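Local coordinates for protein 3-methylornithine synthase (Methanosarcina barkeri, PDB 3T7V) that catalyses the radical-based isomerization of L-lysine to (3R)-3-methyl-D-ornithine, a step in pyrrolysine biosynthesis, using a [4Fe-4S] cluster and S-adenosylmethionine, at residues 12-20 against 46-54; 271-279 against 289-300. One frame throughout, in Å; residues are numbered along the deposited sequence.

Contact 1. Residues 12-20 against 46-54; sequences SLGDKVIEG and AARKVRDHY
The short N-terminal helix 13-18 packs against the second half of helix 37-55, where G14 meets A46 with their CA atoms 4.4 Å apart. With no side chain at G14, the two backbones can come close, and G14 CA lies 3.8 Å from A46 O, beside K49. V50 CG2 packs next to it, 3.6 Å from G14 O and 3.9 Å from V17 CG1. The axes of the two helical pieces cross at -38° with a closest approach of 8.2 Å, and L267 of helix 258-268 packs against both L13 and V50, making this a three-helix junction on the periphery of the TIM-barrel fold. Near the start of the contact K49, bent at chi3, brings NZ to within 3.2 Å of D15 OD1 in a salt bridge whose hydrogen bond is weak; a water accepts from both K49 NZ and G14 N. One turn further along helix 37-55, I18 sets its CG2 methyl over the face of the H53 imidazole, 3.5 Å from the centroid and only 9° off the ring normal, a CH-pi contact. With CG of H53 anti to the backbone N (chi1 -179°), the ring lies under that methyl, while I18 CD1 rests 3.7 Å from H53 CB.

Contact 2. Residues 271-279 against 289-300; sequences KRLIPASLD and RLNAGANIVTSI. With MD0 (5-amino-D-isoleucine), chain D.
N295 turns its carboxamide across the end of L273, the two side chains meeting at about a right angle, and bonds to the backbone of 272-274. Its CG sits between the backbone N and the carbonyl carbon (chi1 67°), a rotation that points OD1 at I274 N, 2.9 Å away in a nearly straight bond (167°), while ND2 makes a weak bond to R272 O. N295 N answers by donating to I274 O. With an alanine here, I274 N would probably lose its side-chain acceptor, and a gap is likely to open beside L273 CD2. Farther on, the pairing becomes regular: strands 275-277 and 296-300 run parallel as neighbours in the TIM barrel, joined by helix 278-291 in a beta-alpha-beta crossover, with A276 N bonded to I296 O and T298 N to A276 O. A276 CB packs on R289 CB, at 3.6 Å, and on A294 CB, at 3.8 Å. On the face of P275, S277 and T298, P275 CB touches T298 CG2 and two hydroxyls meet the bound 5-amino-D-isoleucine (MD0). S277 OG donates to MD0 OXT at 2.6 Å and also accepts from D279 N, capping the helix that follows; T298 OG1 donates to MD0 O at 2.8 Å. S299 OG accepts from the amine MD0 N at 2.8 Å, beside a weak bond from that amine to D279 OD2, whose carboxylate also pairs with R322.

How the contacts relate
From the N terminus, contact 1 closes first: the chain leaves 12-20, passes through a mostly helical connection of 25 residues and returns along helix 37-55. Only after the chain has crossed most of the barrel does contact 2 open, closing a much shorter loop of nine helical residues between neighbouring strands. The two loops are in series, neither nested nor crossed, and their centres lie about 17 Å apart. They nevertheless touch through R51 of helix 37-55, whose NH1 probably donates to L290 O and A294 O, while A47 packs against A292. Thus the outer helical layer at 46-54 is tied to the turn leading into substrate-binding strand 296-300.

Contact 1. Residues 12-20 against 46-54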
ATOM      1  N   SER A  12      27.351   7.204   6.539  1.00 52.50           N
ATOM      2  CA  SER A  12      27.008   8.456   7.245  1.00 55.68           C
ATOM      3  C   SER A  12      25.587   8.992   6.919  1.00 57.30           C
ATOM      4  O   SER A  12      24.985   9.694   7.750  1.00 57.77           O
ATOM      5  CB  SER A  12      28.045   9.517   6.920  1.00 64.37           C
ATOM      6  OG  SER A  12      27.945   9.891   5.554  1.00 68.13           O
ATOM      7  N   LEU A  13      25.069   8.706   5.713  1.00 45.68           N
ATOM      8  CA  LEU A  13      23.764   9.245   5.308  1.00 40.10           C
ATOM      9  C   LEU A  13      22.658   8.765   6.249  1.00 36.93           C
ATOM     10  O   LEU A  13      21.866   9.573   6.676  1.00 36.96           O
ATOM     11  CB  LEU A  13      23.366   8.917   3.846  1.00 32.87           C
ATOM     12  CG  LEU A  13      21.948   9.349   3.414  1.00 34.85           C
ATOM     13  CD1 LEU A  13      21.681  10.843   3.644  1.00 35.45           C
ATOM     14  CD2 LEU A  13      21.646   8.976   1.947  1.00 41.11           C
ATOM     15  N   GLY A  14      22.666   7.486   6.619  1.00 38.45           N
ATOM     16  CA  GLY A  14      21.655   6.991   7.600  1.00 31.90           C
ATOM     17  C   GLY A  14      21.740   7.698   8.952  1.00 35.57           C
ATOM     18  O   GLY A  14      20.739   8.116   9.538  1.00 37.17           O
ATOM     19  N   ASP A  15      22.966   7.884   9.422  1.00 36.33           N
ATOM     20  CA  ASP A  15      23.242   8.631  10.685  1.00 40.78           C
ATOM     21  C   ASP A  15      22.721  10.067  10.663  1.00 43.71           C
ATOM     22  O   ASP A  15      22.157  10.555  11.643  1.00 46.19           O
ATOM     23  CB  ASP A  15      24.745   8.698  10.955  1.00 43.25           C
ATOM     24  CG  ASP A  15      25.398   7.307  11.061  1.00 69.41           C
ATOM     25  OD1 ASP A  15      24.704   6.318  11.414  1.00 63.40           O
ATOM     26  OD2 ASP A  15      26.623   7.210  10.802  1.00 85.82           O
ATOM     27  N   LYS A  16      23.016  10.747   9.531  1.00 44.19           N
ATOM     28  CA  LYS A  16      22.560  12.098   9.338  1.00 42.94           C
ATOM     29  C   LYS A  16      21.008  12.138   9.448  1.00 35.73           C
ATOM     30  O   LYS A  16      20.430  12.955  10.153  1.00 33.68           O
ATOM     31  CB  LYS A  16      23.076  12.664   7.955  1.00 51.53           C
ATOM     32  CG  LYS A  16      24.608  12.832   7.818  1.00 55.66           C
ATOM     33  CD  LYS A  16      25.049  13.040   6.362  1.00 71.75           C
ATOM     34  CE  LYS A  16      24.535  14.356   5.756  1.00 86.39           C
ATOM     35  NZ  LYS A  16      25.129  14.650   4.408  1.00 95.93           N
ATOM     36  N   VAL A  17      20.326  11.228   8.765  1.00 31.41           N
ATOM     37  CA  VAL A  17      18.872  11.197   8.841  1.00 31.90           C
ATOM     38  C   VAL A  17      18.311  10.913  10.230  1.00 28.22           C
ATOM     39  O   VAL A  17      17.327  11.538  10.677  1.00 31.46           O
ATOM     40  CB  VAL A  17      18.339  10.194   7.781  1.00 24.60           C
ATOM     41  CG1 VAL A  17      16.861   9.911   7.967  1.00 23.34           C
ATOM     42  CG2 VAL A  17      18.630  10.806   6.413  1.00 25.79           C
ATOM     43  N   ILE A  18      18.938   9.968  10.912  1.00 30.57           N
ATOM     44  CA  ILE A  18      18.574   9.637  12.300  1.00 32.97           C
ATOM     45  C   ILE A  18      18.633  10.900  13.168  1.00 40.01           C
ATOM     46  O   ILE A  18      17.739  11.141  13.992  1.00 42.72           O
ATOM     47  CB  ILE A  18      19.428   8.449  12.864  1.00 33.26           C
ATOM     48  CG1 ILE A  18      18.991   7.156  12.164  1.00 30.23           C
ATOM     49  CG2 ILE A  18      19.299   8.315  14.398  1.00 39.09           C
ATOM     50  CD1 ILE A  18      20.049   6.063  12.274  1.00 33.22           C
ATOM     51  N   GLU A  19      19.644  11.725  12.917  1.00 39.57           N
ATOM     52  CA  GLU A  19      19.838  12.972  13.679  1.00 52.41           C
ATOM     53  C   GLU A  19      18.949  14.155  13.299  1.00 45.96           C
ATOM     54  O   GLU A  19      18.999  15.187  13.993  1.00 62.79           O
ATOM     55  CB  GLU A  19      21.292  13.385  13.588  1.00 68.25           C
ATOM     56  CG  GLU A  19      22.246  12.399  14.229  1.00 73.37           C
ATOM     57  CD  GLU A  19      22.209  12.465  15.743  1.00 99.38           C
ATOM     58  OE1 GLU A  19      21.146  12.150  16.330  1.00 89.95           O
ATOM     59  OE2 GLU A  19      23.247  12.831  16.339  1.00111.74           O
ATOM     60  N   GLY A  20      18.194  14.026  12.185  1.00 43.41           N
ATOM     61  CA  GLY A  20      17.191  15.008  11.764  1.00 41.65           C
ATOM     62  C   GLY A  20      17.456  15.628  10.409  1.00 43.24           C
ATOM     63  O   GLY A  20      16.732  16.529   9.996  1.00 42.98           O
ATOM     64  N   ALA A  46      21.896   2.463   3.911  1.00 21.55           N
ATOM     65  CA  ALA A  46      21.526   3.644   4.674  1.00 21.31           C
ATOM     66  C   ALA A  46      20.074   3.561   5.174  1.00 21.51           C
ATOM     67  O   ALA A  46      19.735   3.922   6.316  1.00 22.29           O
ATOM     68  CB  ALA A  46      21.749   4.936   3.826  1.00 23.28           C
ATOM     69  N   ALA A  47      19.192   3.190   4.246  1.00 19.51           N
ATOM     70  CA  ALA A  47      17.779   3.062   4.660  1.00 18.71           C
ATOM     71  C   ALA A  47      17.596   1.959   5.717  1.00 18.87           C
ATOM     72  O   ALA A  47      16.774   2.131   6.624  1.00 20.32           O
ATOM     73  CB  ALA A  47      16.936   2.774   3.415  1.00 22.17           C
ATOM     74  N   ARG A  48      18.297   0.840   5.626  1.00 20.32           N
ATOM     75  CA  ARG A  48      18.153  -0.155   6.699  1.00 20.56           C
ATOM     76  C   ARG A  48      18.685   0.399   8.043  1.00 21.82           C
ATOM     77  O   ARG A  48      18.119   0.087   9.086  1.00 23.27           O
ATOM     78  CB  ARG A  48      18.917  -1.419   6.333  1.00 20.84           C
ATOM     79  CG  ARG A  48      18.347  -2.233   5.191  1.00 22.34           C
ATOM     80  CD  ARG A  48      18.945  -3.649   5.127  1.00 23.54           C
ATOM     81  NE  ARG A  48      20.423  -3.629   4.914  1.00 25.54           N
ATOM     82  CZ  ARG A  48      21.013  -3.622   3.735  1.00 23.92           C
ATOM     83  NH1 ARG A  48      20.297  -3.555   2.603  1.00 27.97           N
ATOM     84  NH2 ARG A  48      22.358  -3.631   3.698  1.00 29.44           N
ATOM     85  N   LYS A  49      19.757   1.208   8.042  1.00 22.08           N
ATOM     86  CA  LYS A  49      20.205   1.790   9.299  1.00 23.96           C
ATOM     87  C   LYS A  49      19.120   2.622   9.976  1.00 22.94           C
ATOM     88  O   LYS A  49      18.868   2.556  11.178  1.00 22.84           O
ATOM     89  CB  LYS A  49      21.429   2.683   9.045  1.00 26.41           C
ATOM     90  CG  LYS A  49      22.118   3.151  10.345  1.00 37.91           C
ATOM     91  CD  LYS A  49      23.321   4.072  10.122  1.00 46.22           C
ATOM     92  CE  LYS A  49      24.494   3.331   9.512  1.00 62.01           C
ATOM     93  NZ  LYS A  49      25.555   4.285   9.040  1.00 80.39           N
ATOM     94  N   VAL A  50      18.413   3.411   9.162  1.00 20.26           N
ATOM     95  CA  VAL A  50      17.359   4.294   9.671  1.00 19.06           C
ATOM     96  C   VAL A  50      16.211   3.420  10.158  1.00 19.44           C
ATOM     97  O   VAL A  50      15.731   3.600  11.280  1.00 20.42           O
ATOM     98  CB  VAL A  50      16.865   5.284   8.537  1.00 17.83           C
ATOM     99  CG1 VAL A  50      15.732   6.143   9.071  1.00 20.90           C
ATOM    100  CG2 VAL A  50      18.039   6.177   8.158  1.00 21.47           C
ATOM    101  N   ARG A  51      15.794   2.459   9.326  1.00 19.29           N
ATOM    102  CA  ARG A  51      14.669   1.597   9.740  1.00 20.17           C
ATOM    103  C   ARG A  51      14.997   0.790  11.015  1.00 21.92           C
ATOM    104  O   ARG A  51      14.166   0.686  11.908  1.00 22.64           O
ATOM    105  CB  ARG A  51      14.418   0.602   8.649  1.00 18.66           C
ATOM    106  CG  ARG A  51      13.101  -0.162   8.732  1.00 22.35           C
ATOM    107  CD  ARG A  51      13.259  -1.558   9.219  1.00 26.42           C
ATOM    108  NE  ARG A  51      14.493  -2.290   8.935  1.00 22.43           N
ATOM    109  CZ  ARG A  51      14.732  -3.019   7.847  1.00 22.34           C
ATOM    110  NH1 ARG A  51      13.819  -3.163   6.914  1.00 23.17           N
ATOM    111  NH2 ARG A  51      15.885  -3.657   7.698  1.00 25.52           N
ATOM    112  N   ASP A  52      16.249   0.329  11.127  1.00 21.19           N
ATOM    113  CA  ASP A  52      16.618  -0.493  12.289  1.00 22.69           C
ATOM    114  C   ASP A  52      16.651   0.376  13.542  1.00 22.38           C
ATOM    115  O   ASP A  52      16.336  -0.077  14.633  1.00 25.60           O
ATOM    116  CB  ASP A  52      17.999  -1.143  12.066  1.00 25.83           C
ATOM    117  CG  ASP A  52      18.010  -2.244  10.972  1.00 35.38           C
ATOM    118  OD1 ASP A  52      16.950  -2.710  10.462  1.00 31.81           O
ATOM    119  OD2 ASP A  52      19.148  -2.670  10.599  1.00 38.86           O
ATOM    120  N   HIS A  53      17.026   1.644  13.391  1.00 21.84           N
ATOM    121  CA  HIS A  53      17.071   2.550  14.519  1.00 23.53           C
ATOM    122  C   HIS A  53      15.723   2.696  15.152  1.00 25.80           C
ATOM    123  O   HIS A  53      15.602   2.647  16.380  1.00 28.25           O
ATOM    124  CB  HIS A  53      17.613   3.892  14.096  1.00 24.40           C
ATOM    125  CG  HIS A  53      17.708   4.876  15.244  1.00 25.41           C
ATOM    126  ND1 HIS A  53      18.774   4.895  16.116  1.00 32.84           N
ATOM    127  CD2 HIS A  53      16.846   5.852  15.673  1.00 26.82           C
ATOM    128  CE1 HIS A  53      18.585   5.862  17.028  1.00 34.34           C
ATOM    129  NE2 HIS A  53      17.422   6.448  16.774  1.00 31.57           N
ATOM    130  N   TYR A  54      14.676   2.887  14.317  1.00 23.80           N
ATOM    131  CA  TYR A  54      13.330   3.132  14.849  1.00 25.03           C
ATOM    132  C   TYR A  54      12.477   1.883  15.021  1.00 26.22           C
ATOM    133  O   TYR A  54      11.530   1.908  15.824  1.00 25.20           O
ATOM    134  CB  TYR A  54      12.586   4.126  13.958  1.00 23.90           C
ATOM    135  CG  TYR A  54      13.160   5.496  14.068  1.00 27.16           C
ATOM    136  CD1 TYR A  54      13.031   6.199  15.245  1.00 27.57           C
ATOM    137  CD2 TYR A  54      13.839   6.058  13.020  1.00 25.35           C
ATOM    138  CE1 TYR A  54      13.576   7.475  15.330  1.00 29.47           C
ATOM    139  CE2 TYR A  54      14.420   7.334  13.118  1.00 27.32           C
ATOM    140  CZ  TYR A  54      14.276   8.011  14.298  1.00 30.93           C
ATOM    141  OH  TYR A  54      14.825   9.263  14.438  1.00 34.04           O
TER
HETATM  142  O   HOH W   1      24.375   5.103   6.342  1.00 52.13           O
HETATM  143  O   HOH W   2      14.913  10.765  12.152  1.00 37.17           O

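Contact 2. Residues 271-279 against 289-300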
ATOM      1  N   LYS A 271      10.343   7.660  10.447  1.00 18.31           N
ATOM      2  CA  LYS A 271       9.566   7.059  11.543  1.00 20.76           C
ATOM      3  C   LYS A 271       8.282   6.421  11.044  1.00 20.08           C
ATOM      4  O   LYS A 271       7.463   5.995  11.892  1.00 23.63           O
ATOM      5  CB  LYS A 271       9.210   8.148  12.552  1.00 22.79           C
ATOM      6  CG  LYS A 271      10.466   8.699  13.254  1.00 26.44           C
ATOM      7  CD  LYS A 271      10.148   9.880  14.206  1.00 31.98           C
ATOM      8  CE  LYS A 271      11.406  10.534  14.763  1.00 37.97           C
ATOM      9  NZ  LYS A 271      11.107  11.416  15.934  1.00 58.06           N
ATOM     10  N   ARG A 272       8.051   6.416   9.708  1.00 18.29           N
ATOM     11  CA  ARG A 272       6.688   6.028   9.214  1.00 17.12           C
ATOM     12  C   ARG A 272       6.667   4.563   8.770  1.00 16.22           C
ATOM     13  O   ARG A 272       7.671   3.879   8.702  1.00 16.77           O
ATOM     14  CB  ARG A 272       6.241   6.986   8.095  1.00 18.71           C
ATOM     15  CG  ARG A 272       6.238   8.472   8.587  1.00 21.80           C
ATOM     16  CD  ARG A 272       5.207   8.635   9.693  1.00 28.70           C
ATOM     17  NE  ARG A 272       4.941  10.014  10.024  1.00 40.33           N
ATOM     18  CZ  ARG A 272       3.926  10.422  10.784  1.00 47.39           C
ATOM     19  NH1 ARG A 272       3.080   9.548  11.303  1.00 44.83           N
ATOM     20  NH2 ARG A 272       3.769  11.714  11.019  1.00 57.56           N
ATOM     21  N   LEU A 273       5.469   4.042   8.524  1.00 16.87           N
ATOM     22  CA  LEU A 273       5.288   2.742   7.951  1.00 14.97           C
ATOM     23  C   LEU A 273       5.517   2.800   6.459  1.00 13.54           C
ATOM     24  O   LEU A 273       5.024   3.751   5.803  1.00 14.53           O
ATOM     25  CB  LEU A 273       3.841   2.273   8.206  1.00 16.69           C
ATOM     26  CG  LEU A 273       3.534   2.051   9.702  1.00 18.92           C
ATOM     27  CD1 LEU A 273       2.034   1.790   9.839  1.00 21.96           C
ATOM     28  CD2 LEU A 273       4.326   0.910  10.213  1.00 28.13           C
ATOM     29  N   ILE A 274       6.246   1.833   5.899  1.00 13.32           N
ATOM     30  CA  ILE A 274       6.487   1.750   4.450  1.00 13.03           C
ATOM     31  C   ILE A 274       6.359   0.306   4.085  1.00 13.77           C
ATOM     32  O   ILE A 274       7.098  -0.544   4.650  1.00 15.30           O
ATOM     33  CB  ILE A 274       7.908   2.224   4.055  1.00 14.77           C
ATOM     34  CG1 ILE A 274       8.105   3.641   4.581  1.00 16.41           C
ATOM     35  CG2 ILE A 274       8.134   2.078   2.539  1.00 17.16           C
ATOM     36  CD1 ILE A 274       9.530   4.252   4.332  1.00 17.99           C
ATOM     37  N   PRO A 275       5.432  -0.058   3.181  1.00 13.01           N
ATOM     38  CA  PRO A 275       5.134  -1.462   2.881  1.00 14.65           C
ATOM     39  C   PRO A 275       6.066  -2.141   1.977  1.00 15.43           C
ATOM     40  O   PRO A 275       6.616  -1.510   0.995  1.00 17.58           O
ATOM     41  CB  PRO A 275       3.728  -1.411   2.302  1.00 15.67           C
ATOM     42  CG  PRO A 275       3.554  -0.095   1.734  1.00 18.48           C
ATOM     43  CD  PRO A 275       4.450   0.844   2.555  1.00 14.51           C
ATOM     44  N   ALA A 276       6.259  -3.437   2.222  1.00 14.46           N
ATOM     45  CA  ALA A 276       6.837  -4.352   1.268  1.00 14.20           C
ATOM     46  C   ALA A 276       5.616  -5.197   0.782  1.00 15.06           C
ATOM     47  O   ALA A 276       5.150  -6.107   1.506  1.00 16.46           O
ATOM     48  CB  ALA A 276       7.871  -5.219   1.981  1.00 17.14           C
ATOM     49  N   SER A 277       5.096  -4.898  -0.402  1.00 14.54           N
ATOM     50  CA  SER A 277       3.928  -5.598  -0.960  1.00 13.15           C
ATOM     51  C   SER A 277       4.282  -6.899  -1.662  1.00 15.05           C
ATOM     52  O   SER A 277       5.171  -6.921  -2.520  1.00 20.12           O
ATOM     53  CB  SER A 277       3.201  -4.688  -1.978  1.00 16.20           C
ATOM     54  OG  SER A 277       2.125  -5.422  -2.596  1.00 15.33           O
ATOM     55  N   LEU A 278       3.570  -7.972  -1.331  1.00 13.52           N
ATOM     56  CA  LEU A 278       3.770  -9.269  -2.030  1.00 14.80           C
ATOM     57  C   LEU A 278       3.132  -9.224  -3.446  1.00 15.88           C
ATOM     58  O   LEU A 278       3.358 -10.106  -4.256  1.00 17.70           O
ATOM     59  CB  LEU A 278       3.051 -10.353  -1.265  1.00 16.47           C
ATOM     60  CG  LEU A 278       3.509 -10.674   0.165  1.00 17.97           C
ATOM     61  CD1 LEU A 278       2.918 -11.995   0.665  1.00 20.71           C
ATOM     62  CD2 LEU A 278       4.999 -10.693   0.328  1.00 18.58           C
ATOM     63  N   ASP A 279       2.299  -8.197  -3.711  1.00 15.86           N
ATOM     64  CA  ASP A 279       1.526  -8.191  -4.955  1.00 15.19           C
ATOM     65  C   ASP A 279       2.395  -7.957  -6.220  1.00 15.92           C
ATOM     66  O   ASP A 279       1.960  -8.262  -7.341  1.00 16.47           O
ATOM     67  CB  ASP A 279       0.493  -7.035  -4.853  1.00 16.97           C
ATOM     68  CG  ASP A 279      -0.770  -7.249  -5.657  1.00 18.54           C
ATOM     69  OD1 ASP A 279      -1.144  -8.379  -6.039  1.00 17.01           O
ATOM     70  OD2 ASP A 279      -1.475  -6.198  -5.801  1.00 21.41           O
ATOM     71  N   ARG A 289      12.479  -5.706  -0.776  1.00 17.42           N
ATOM     72  CA  ARG A 289      11.789  -4.436  -0.305  1.00 16.85           C
ATOM     73  C   ARG A 289      12.063  -4.190   1.151  1.00 17.03           C
ATOM     74  O   ARG A 289      12.341  -3.029   1.550  1.00 16.96           O
ATOM     75  CB  ARG A 289      10.273  -4.531  -0.576  1.00 17.79           C
ATOM     76  CG  ARG A 289       9.953  -4.425  -2.087  1.00 18.69           C
ATOM     77  CD  ARG A 289       8.649  -5.128  -2.496  1.00 20.17           C
ATOM     78  NE  ARG A 289       8.388  -4.769  -3.902  1.00 20.21           N
ATOM     79  CZ  ARG A 289       9.002  -5.317  -4.980  1.00 21.78           C
ATOM     80  NH1 ARG A 289       9.949  -6.268  -4.844  1.00 22.73           N
ATOM     81  NH2 ARG A 289       8.706  -4.854  -6.200  1.00 26.01           N
ATOM     82  N   LEU A 290      12.015  -5.219   2.006  1.00 16.76           N
ATOM     83  CA  LEU A 290      12.481  -5.043   3.396  1.00 17.90           C
ATOM     84  C   LEU A 290      13.951  -4.622   3.485  1.00 19.54           C
ATOM     85  O   LEU A 290      14.300  -3.697   4.286  1.00 22.01           O
ATOM     86  CB  LEU A 290      12.300  -6.323   4.250  1.00 18.97           C
ATOM     87  CG  LEU A 290      10.798  -6.720   4.407  1.00 17.59           C
ATOM     88  CD1 LEU A 290      10.741  -8.174   4.920  1.00 20.96           C
ATOM     89  CD2 LEU A 290      10.075  -5.752   5.391  1.00 18.97           C
ATOM     90  N   ASN A 291      14.813  -5.202   2.615  1.00 17.85           N
ATOM     91  CA  ASN A 291      16.218  -4.775   2.632  1.00 20.16           C
ATOM     92  C   ASN A 291      16.445  -3.423   2.018  1.00 18.18           C
ATOM     93  O   ASN A 291      17.543  -2.897   2.121  1.00 22.77           O
ATOM     94  CB  ASN A 291      17.048  -5.841   1.926  1.00 23.56           C
ATOM     95  CG  ASN A 291      17.221  -7.069   2.787  1.00 24.21           C
ATOM     96  OD1 ASN A 291      17.158  -6.989   4.051  1.00 25.45           O
ATOM     97  ND2 ASN A 291      17.470  -8.206   2.152  1.00 27.83           N
ATOM     98  N   ALA A 292      15.432  -2.808   1.429  1.00 17.51           N
ATOM     99  CA  ALA A 292      15.532  -1.400   0.965  1.00 17.05           C
ATOM    100  C   ALA A 292      14.922  -0.429   2.022  1.00 18.70           C
ATOM    101  O   ALA A 292      14.979   0.792   1.823  1.00 20.08           O
ATOM    102  CB  ALA A 292      14.762  -1.216  -0.342  1.00 18.21           C
ATOM    103  N   GLY A 293      14.395  -0.956   3.134  1.00 17.86           N
ATOM    104  CA  GLY A 293      13.897  -0.068   4.210  1.00 19.50           C
ATOM    105  C   GLY A 293      12.432  -0.183   4.566  1.00 16.15           C
ATOM    106  O   GLY A 293      11.964   0.529   5.414  1.00 17.98           O
ATOM    107  N   ALA A 294      11.721  -1.094   3.942  1.00 14.72           N
ATOM    108  CA  ALA A 294      10.310  -1.266   4.329  1.00 14.44           C
ATOM    109  C   ALA A 294      10.209  -1.918   5.725  1.00 15.12           C
ATOM    110  O   ALA A 294      11.126  -2.577   6.201  1.00 16.44           O
ATOM    111  CB  ALA A 294       9.582  -2.147   3.310  1.00 16.10           C
ATOM    112  N   ASN A 295       9.047  -1.741   6.360  1.00 14.86           N
ATOM    113  CA  ASN A 295       8.842  -2.310   7.735  1.00 14.44           C
ATOM    114  C   ASN A 295       7.493  -3.012   7.953  1.00 13.96           C
ATOM    115  O   ASN A 295       7.189  -3.373   9.046  1.00 15.66           O
ATOM    116  CB  ASN A 295       9.168  -1.262   8.824  1.00 16.66           C
ATOM    117  CG  ASN A 295       8.175  -0.093   8.833  1.00 17.76           C
ATOM    118  OD1 ASN A 295       7.464   0.125   7.927  1.00 17.48           O
ATOM    119  ND2 ASN A 295       8.202   0.688   9.845  1.00 24.46           N
ATOM    120  N   ILE A 296       6.657  -3.058   6.922  1.00 13.97           N
ATOM    121  CA  ILE A 296       5.361  -3.749   7.015  1.00 13.60           C
ATOM    122  C   ILE A 296       5.159  -4.553   5.750  1.00 14.46           C
ATOM    123  O   ILE A 296       5.381  -4.053   4.636  1.00 17.82           O
ATOM    124  CB  ILE A 296       4.184  -2.748   7.327  1.00 13.92           C
ATOM    125  CG1 ILE A 296       2.824  -3.471   7.326  1.00 15.41           C
ATOM    126  CG2 ILE A 296       4.139  -1.560   6.335  1.00 17.41           C
ATOM    127  CD1 ILE A 296       1.769  -2.561   8.008  1.00 18.45           C
ATOM    128  N   VAL A 297       4.694  -5.760   5.872  1.00 12.46           N
ATOM    129  CA  VAL A 297       4.506  -6.646   4.715  1.00 12.37           C
ATOM    130  C   VAL A 297       2.969  -6.644   4.438  1.00 12.57           C
ATOM    131  O   VAL A 297       2.178  -6.758   5.374  1.00 13.68           O
ATOM    132  CB  VAL A 297       4.963  -8.072   4.958  1.00 14.42           C
ATOM    133  CG1 VAL A 297       4.755  -8.960   3.731  1.00 14.73           C
ATOM    134  CG2 VAL A 297       6.453  -8.117   5.329  1.00 16.09           C
ATOM    135  N   THR A 298       2.629  -6.349   3.163  1.00 12.40           N
ATOM    136  CA  THR A 298       1.230  -6.229   2.791  1.00 12.93           C
ATOM    137  C   THR A 298       0.935  -7.153   1.614  1.00 12.75           C
ATOM    138  O   THR A 298       1.827  -7.768   1.027  1.00 13.17           O
ATOM    139  CB  THR A 298       0.881  -4.774   2.395  1.00 12.83           C
ATOM    140  OG1 THR A 298       1.498  -4.439   1.130  1.00 15.46           O
ATOM    141  CG2 THR A 298       1.295  -3.755   3.497  1.00 13.94           C
ATOM    142  N   SER A 299      -0.360  -7.257   1.335  1.00 12.93           N
ATOM    143  CA  SER A 299      -0.836  -8.136   0.249  1.00 13.30           C
ATOM    144  C   SER A 299      -0.641  -9.611   0.621  1.00 13.61           C
ATOM    145  O   SER A 299      -0.491 -10.495  -0.232  1.00 14.48           O
ATOM    146  CB  SER A 299      -0.251  -7.838  -1.133  1.00 15.47           C
ATOM    147  OG  SER A 299      -1.323  -8.029  -2.142  1.00 16.12           O
ATOM    148  N   ILE A 300      -0.654  -9.871   1.940  1.00 13.00           N
ATOM    149  CA  ILE A 300      -0.662 -11.243   2.461  1.00 13.55           C
ATOM    150  C   ILE A 300      -2.118 -11.684   2.372  1.00 15.40           C
ATOM    151  O   ILE A 300      -3.014 -10.994   2.820  1.00 16.15           O
ATOM    152  CB  ILE A 300      -0.191 -11.269   3.927  1.00 13.34           C
ATOM    153  CG1 ILE A 300       1.189 -10.578   4.045  1.00 14.84           C
ATOM    154  CG2 ILE A 300      -0.183 -12.726   4.381  1.00 14.99           C
ATOM    155  CD1 ILE A 300       1.657 -10.523   5.503  1.00 15.67           C
TER
HETATM  156  C   MD0 D 993      -1.115  -4.255  -1.403  1.00 18.66           C
HETATM  157  N   MD0 D 993      -2.470  -5.617  -2.888  1.00 18.47           N
HETATM  158  O   MD0 D 993      -0.907  -3.906  -0.223  1.00 18.89           O
HETATM  159  CA  MD0 D 993      -2.503  -4.623  -1.820  1.00 15.61           C
HETATM  160  CB  MD0 D 993      -3.284  -3.358  -2.289  1.00 15.20           C
HETATM  161  CD  MD0 D 993      -4.605  -1.412  -1.213  1.00 16.16           C
HETATM  162  NE  MD0 D 993      -4.716  -0.615   0.001  1.00 17.91           N
HETATM  163  CG  MD0 D 993      -3.469  -2.420  -1.061  1.00 15.00           C
HETATM  164  CG2 MD0 D 993      -2.598  -2.580  -3.442  1.00 17.28           C
HETATM  165  OXT MD0 D 993      -0.223  -4.314  -2.258  1.00 20.00           O